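Local coordinates for secreted effector protein sseI (Salmonella enterica subsp. enterica serovar Typhimurium, PDB 4G29), which is a Salmonella virulence factor whose catalytic domain belongs to the cysteine protease superfamily and probably acts as a papain-like cysteine-dependent enzyme, at residues N60-I68 with I76-V84. Sequence-based numbering, arbitrary orientation.
Sequences NIRYRGIFI and IPTNHFAVV
Pro-77 lies over one face of the Phe-67 ring, its CG 3.6 Å from the ring centroid and 14° off the normal, a CH-pi contact in which the C-H groups of a compact proline ring can sit against the pi cloud of a phenyl face. The ring's edge receives Asn-79, whose CB is 3.8 Å from Phe-67 CE1; the amide plane is 16° from the ring's, and ND2 hydrogen-bonds the Tyr-148 carbonyl. At the far end Val-84 spreads its two methyls between two guanidinium groups: CG1 lies over one face of Arg-62, toward its rim, and CG2 lies over Arg-64, 3.5 Å from its NE. A beta-branched valine can serve both arginines at once. On the opposite face of the Arg-62 guanidinium sits Asn-60 ND2, while Asn-60 O lies at its edge, gripped by NE and NH2; bends at chi2 and chi3 fold the arginine back to reach it. Gly-65, without a side chain, lets the Phe-81 ring close to 3.7 Å between CD1 and Gly-65 CA. Between the two sets of side chains the antiparallel strands pair regularly from Arg-62 with Val-84 to Ile-68 with Thr-78, through eight backbone hydrogen bonds such as Val-84 N to Arg-62 O, 2.8 Å. A water bridges Ile-68 O and Thr-78 OG1.

This hairpin forms the middle of the antiparallel sheet, with strand 132-138 flanking 61-68 and strand 90-95 flanking 78-84. Arg-64 and Arg-62 form salt bridges with Asp-137 and Asp-91, which probably offset their charges. Tyr-63, Phe-81 and Val-83 face helix 42-55; from the other face His-80 NE2 hydrogen-bonds Asp-95 OD1 and the side chain touches Cys-42 at the helix start, consistent with a papain-like Cys-His-Asp triad.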
ATOM      1  N   ASN A  60      -1.619  13.491  10.671  1.00 25.94           N
ATOM      2  CA  ASN A  60      -1.894  12.132  11.121  1.00 25.34           C
ATOM      3  C   ASN A  60      -1.378  11.120  10.074  1.00 22.47           C
ATOM      4  O   ASN A  60      -2.101  10.254   9.610  1.00 22.07           O
ATOM      5  CB  ASN A  60      -3.361  11.869  11.393  1.00 27.41           C
ATOM      6  CG  ASN A  60      -3.576  10.547  12.102  1.00 27.57           C
ATOM      7  OD1 ASN A  60      -2.658  10.033  12.720  1.00 28.97           O
ATOM      8  ND2 ASN A  60      -4.747   9.966  11.957  1.00 27.35           N
ATOM      9  N   ILE A  61      -0.092  11.234   9.783  1.00 21.33           N
ATOM     10  CA  ILE A  61       0.557  10.387   8.797  1.00 22.04           C
ATOM     11  C   ILE A  61       0.795   9.009   9.424  1.00 21.28           C
ATOM     12  O   ILE A  61       1.275   8.889  10.543  1.00 22.06           O
ATOM     13  CB  ILE A  61       1.893  10.971   8.316  1.00 23.15           C
ATOM     14  CG1 ILE A  61       1.694  12.403   7.768  1.00 29.01           C
ATOM     15  CG2 ILE A  61       2.568   9.985   7.338  1.00 23.79           C
ATOM     16  CD1 ILE A  61       1.065  12.456   6.495  1.00 33.64           C
ATOM     17  N   ARG A  62       0.371   7.976   8.699  1.00 19.30           N
ATOM     18  CA  ARG A  62       0.574   6.612   9.110  1.00 18.93           C
ATOM     19  C   ARG A  62       1.240   5.860   7.964  1.00 17.75           C
ATOM     20  O   ARG A  62       1.063   6.243   6.792  1.00 19.37           O
ATOM     21  CB  ARG A  62      -0.757   5.949   9.439  1.00 19.67           C
ATOM     22  CG  ARG A  62      -1.391   6.385  10.726  1.00 22.06           C
ATOM     23  CD  ARG A  62      -2.883   6.539  10.531  1.00 23.53           C
ATOM     24  NE  ARG A  62      -3.203   7.737   9.757  1.00 22.01           N
ATOM     25  CZ  ARG A  62      -4.357   7.987   9.140  1.00 20.05           C
ATOM     26  NH1 ARG A  62      -5.384   7.112   9.168  1.00 23.98           N
ATOM     27  NH2 ARG A  62      -4.516   9.136   8.509  1.00 22.10           N
ATOM     28  N   TYR A  63       1.877   4.742   8.340  1.00 18.91           N
ATOM     29  CA  TYR A  63       2.600   3.874   7.457  1.00 18.26           C
ATOM     30  C   TYR A  63       1.824   2.574   7.398  1.00 17.94           C
ATOM     31  O   TYR A  63       1.642   1.937   8.402  1.00 18.25           O
ATOM     32  CB  TYR A  63       4.011   3.693   7.961  1.00 19.37           C
ATOM     33  CG  TYR A  63       4.759   5.006   8.021  1.00 19.47           C
ATOM     34  CD1 TYR A  63       5.274   5.603   6.861  1.00 21.58           C
ATOM     35  CD2 TYR A  63       4.868   5.707   9.218  1.00 23.70           C
ATOM     36  CE1 TYR A  63       5.955   6.799   6.911  1.00 22.99           C
ATOM     37  CE2 TYR A  63       5.481   6.964   9.255  1.00 29.02           C
ATOM     38  CZ  TYR A  63       6.040   7.479   8.132  1.00 26.26           C
ATOM     39  OH  TYR A  63       6.642   8.715   8.266  1.00 30.99           O
ATOM     40  N   ARG A  64       1.378   2.244   6.190  1.00 17.64           N
ATOM     41  CA  ARG A  64       0.535   1.115   5.957  1.00 17.22           C
ATOM     42  C   ARG A  64       1.340  -0.086   5.492  1.00 17.18           C
ATOM     43  O   ARG A  64       1.868  -0.082   4.374  1.00 18.18           O
ATOM     44  CB  ARG A  64      -0.583   1.475   4.941  1.00 16.64           C
ATOM     45  CG  ARG A  64      -1.612   0.342   4.742  1.00 17.96           C
ATOM     46  CD  ARG A  64      -2.905   0.859   4.097  1.00 17.02           C
ATOM     47  NE  ARG A  64      -3.631   1.732   5.019  1.00 17.73           N
ATOM     48  CZ  ARG A  64      -4.859   2.207   4.831  1.00 19.31           C
ATOM     49  NH1 ARG A  64      -5.478   1.985   3.692  1.00 21.64           N
ATOM     50  NH2 ARG A  64      -5.470   2.943   5.756  1.00 21.90           N
ATOM     51  N   GLY A  65       1.420  -1.117   6.336  1.00 16.05           N
ATOM     52  CA  GLY A  65       2.072  -2.384   6.015  1.00 16.17           C
ATOM     53  C   GLY A  65       1.034  -3.366   5.518  1.00 14.41           C
ATOM     54  O   GLY A  65      -0.054  -3.472   6.129  1.00 15.45           O
ATOM     55  N   ILE A  66       1.302  -3.996   4.397  1.00 15.24           N
ATOM     56  CA  ILE A  66       0.361  -4.850   3.709  1.00 14.78           C
ATOM     57  C   ILE A  66       0.953  -6.247   3.402  1.00 17.08           C
ATOM     58  O   ILE A  66       2.166  -6.385   3.036  1.00 15.81           O
ATOM     59  CB  ILE A  66      -0.066  -4.176   2.342  1.00 14.69           C
ATOM     60  CG1 ILE A  66      -0.566  -2.758   2.574  1.00 17.06           C
ATOM     61  CG2 ILE A  66      -1.047  -5.043   1.447  1.00 15.31           C
ATOM     62  CD1 ILE A  66      -0.232  -1.823   1.422  1.00 14.46           C
ATOM     63  N   PHE A  67       0.129  -7.292   3.579  1.00 16.96           N
ATOM     64  CA  PHE A  67       0.469  -8.588   3.012  1.00 18.50           C
ATOM     65  C   PHE A  67      -0.545  -9.001   1.938  1.00 18.23           C
ATOM     66  O   PHE A  67      -1.756  -8.716   2.056  1.00 19.53           O
ATOM     67  CB  PHE A  67       0.512  -9.702   4.041  1.00 17.96           C
ATOM     68  CG  PHE A  67       1.764  -9.735   4.918  1.00 17.67           C
ATOM     69  CD1 PHE A  67       3.070  -9.452   4.402  1.00 19.73           C
ATOM     70  CD2 PHE A  67       1.675 -10.171   6.246  1.00 19.97           C
ATOM     71  CE1 PHE A  67       4.194  -9.530   5.213  1.00 16.95           C
ATOM     72  CE2 PHE A  67       2.834 -10.202   7.080  1.00 20.29           C
ATOM     73  CZ  PHE A  67       4.083  -9.921   6.516  1.00 17.51           C
ATOM     74  N   ILE A  68      -0.019  -9.716   0.934  1.00 16.70           N
ATOM     75  CA  ILE A  68      -0.806 -10.313  -0.139  1.00 19.04           C
ATOM     76  C   ILE A  68      -0.465 -11.793  -0.162  1.00 19.69           C
ATOM     77  O   ILE A  68       0.716 -12.169  -0.346  1.00 20.35           O
ATOM     78  CB  ILE A  68      -0.478  -9.670  -1.509  1.00 18.99           C
ATOM     79  CG1 ILE A  68      -0.807  -8.175  -1.492  1.00 22.50           C
ATOM     80  CG2 ILE A  68      -1.271 -10.410  -2.613  1.00 21.69           C
ATOM     81  CD1 ILE A  68       0.003  -7.327  -2.506  1.00 26.52           C
ATOM     82  N   ILE A  76       6.482 -17.276   2.386  1.00 22.07           N
ATOM     83  CA  ILE A  76       6.711 -15.871   2.663  1.00 21.49           C
ATOM     84  C   ILE A  76       5.676 -15.076   1.865  1.00 20.82           C
ATOM     85  O   ILE A  76       5.716 -15.067   0.620  1.00 22.10           O
ATOM     86  CB  ILE A  76       8.158 -15.378   2.292  1.00 21.14           C
ATOM     87  CG1 ILE A  76       9.213 -16.243   2.982  1.00 23.75           C
ATOM     88  CG2 ILE A  76       8.296 -13.857   2.663  1.00 19.91           C
ATOM     89  CD1 ILE A  76      10.734 -15.864   2.690  1.00 22.95           C
ATOM     90  N   PRO A  77       4.769 -14.391   2.555  1.00 19.47           N
ATOM     91  CA  PRO A  77       3.795 -13.625   1.791  1.00 20.32           C
ATOM     92  C   PRO A  77       4.445 -12.444   1.084  1.00 20.21           C
ATOM     93  O   PRO A  77       5.564 -12.067   1.378  1.00 21.34           O
ATOM     94  CB  PRO A  77       2.885 -13.056   2.890  1.00 20.03           C
ATOM     95  CG  PRO A  77       3.784 -12.881   4.084  1.00 19.07           C
ATOM     96  CD  PRO A  77       4.576 -14.201   4.005  1.00 20.12           C
ATOM     97  N   THR A  78       3.770 -11.922   0.084  1.00 19.75           N
ATOM     98  CA  THR A  78       4.229 -10.700  -0.568  1.00 20.06           C
ATOM     99  C   THR A  78       3.885  -9.504   0.307  1.00 18.77           C
ATOM    100  O   THR A  78       2.755  -9.394   0.798  1.00 19.53           O
ATOM    101  CB  THR A  78       3.602 -10.594  -1.897  1.00 22.47           C
ATOM    102  OG1 THR A  78       4.008 -11.711  -2.697  1.00 23.88           O
ATOM    103  CG2 THR A  78       3.975  -9.233  -2.580  1.00 24.44           C
ATOM    104  N   ASN A  79       4.847  -8.621   0.492  1.00 18.72           N
ATOM    105  CA  ASN A  79       4.601  -7.419   1.282  1.00 19.05           C
ATOM    106  C   ASN A  79       4.493  -6.190   0.392  1.00 17.66           C
ATOM    107  O   ASN A  79       4.885  -6.183  -0.816  1.00 20.12           O
ATOM    108  CB  ASN A  79       5.560  -7.292   2.473  1.00 18.66           C
ATOM    109  CG  ASN A  79       6.988  -6.977   2.059  1.00 20.68           C
ATOM    110  OD1 ASN A  79       7.266  -6.884   0.853  1.00 22.43           O
ATOM    111  ND2 ASN A  79       7.904  -6.777   3.038  1.00 18.83           N
ATOM    112  N   HIS A  80       3.935  -5.143   0.953  1.00 16.36           N
ATOM    113  CA  HIS A  80       3.827  -3.872   0.286  1.00 15.87           C
ATOM    114  C   HIS A  80       3.605  -2.789   1.362  1.00 14.66           C
ATOM    115  O   HIS A  80       3.220  -3.087   2.494  1.00 15.36           O
ATOM    116  CB  HIS A  80       2.663  -3.862  -0.712  1.00 15.81           C
ATOM    117  CG  HIS A  80       2.659  -2.681  -1.637  1.00 16.35           C
ATOM    118  ND1 HIS A  80       3.709  -2.385  -2.482  1.00 18.44           N
ATOM    119  CD2 HIS A  80       1.728  -1.715  -1.843  1.00 16.79           C
ATOM    120  CE1 HIS A  80       3.419  -1.292  -3.161  1.00 21.37           C
ATOM    121  NE2 HIS A  80       2.228  -0.853  -2.776  1.00 19.88           N
ATOM    122  N   PHE A  81       3.907  -1.569   0.987  1.00 15.16           N
ATOM    123  CA  PHE A  81       3.826  -0.406   1.890  1.00 16.31           C
ATOM    124  C   PHE A  81       3.262   0.815   1.203  1.00 17.30           C
ATOM    125  O   PHE A  81       3.625   1.141   0.063  1.00 18.88           O
ATOM    126  CB  PHE A  81       5.182  -0.080   2.521  1.00 17.39           C
ATOM    127  CG  PHE A  81       5.753  -1.232   3.304  1.00 16.01           C
ATOM    128  CD1 PHE A  81       5.392  -1.429   4.608  1.00 15.27           C
ATOM    129  CD2 PHE A  81       6.640  -2.095   2.718  1.00 17.40           C
ATOM    130  CE1 PHE A  81       5.866  -2.483   5.301  1.00 18.67           C
ATOM    131  CE2 PHE A  81       7.117  -3.167   3.453  1.00 17.92           C
ATOM    132  CZ  PHE A  81       6.718  -3.349   4.704  1.00 18.80           C
ATOM    133  N   ALA A  82       2.406   1.531   1.912  1.00 16.38           N
ATOM    134  CA  ALA A  82       1.875   2.774   1.401  1.00 17.35           C
ATOM    135  C   ALA A  82       1.883   3.794   2.562  1.00 17.06           C
ATOM    136  O   ALA A  82       2.121   3.411   3.702  1.00 18.48           O
ATOM    137  CB  ALA A  82       0.431   2.590   0.841  1.00 18.73           C
ATOM    138  N   VAL A  83       1.524   5.023   2.274  1.00 17.42           N
ATOM    139  CA  VAL A  83       1.470   6.074   3.324  1.00 17.35           C
ATOM    140  C   VAL A  83       0.081   6.707   3.321  1.00 17.63           C
ATOM    141  O   VAL A  83      -0.475   6.980   2.256  1.00 17.59           O
ATOM    142  CB  VAL A  83       2.604   7.119   3.144  1.00 18.41           C
ATOM    143  CG1 VAL A  83       2.673   8.072   4.315  1.00 20.04           C
ATOM    144  CG2 VAL A  83       3.997   6.440   2.941  1.00 19.45           C
ATOM    145  N   VAL A  84      -0.481   6.894   4.510  1.00 19.03           N
ATOM    146  CA  VAL A  84      -1.839   7.395   4.681  1.00 19.18           C
ATOM    147  C   VAL A  84      -1.778   8.715   5.444  1.00 20.59           C
ATOM    148  O   VAL A  84      -0.987   8.886   6.399  1.00 19.52           O
ATOM    149  CB  VAL A  84      -2.675   6.428   5.544  1.00 19.26           C
ATOM    150  CG1 VAL A  84      -4.150   6.780   5.457  1.00 19.05           C
ATOM    151  CG2 VAL A  84      -2.379   4.996   5.212  1.00 22.78           C
TER
HETATM  152  O   HOH W   1       1.974 -13.676  -2.325  1.00 12.88           O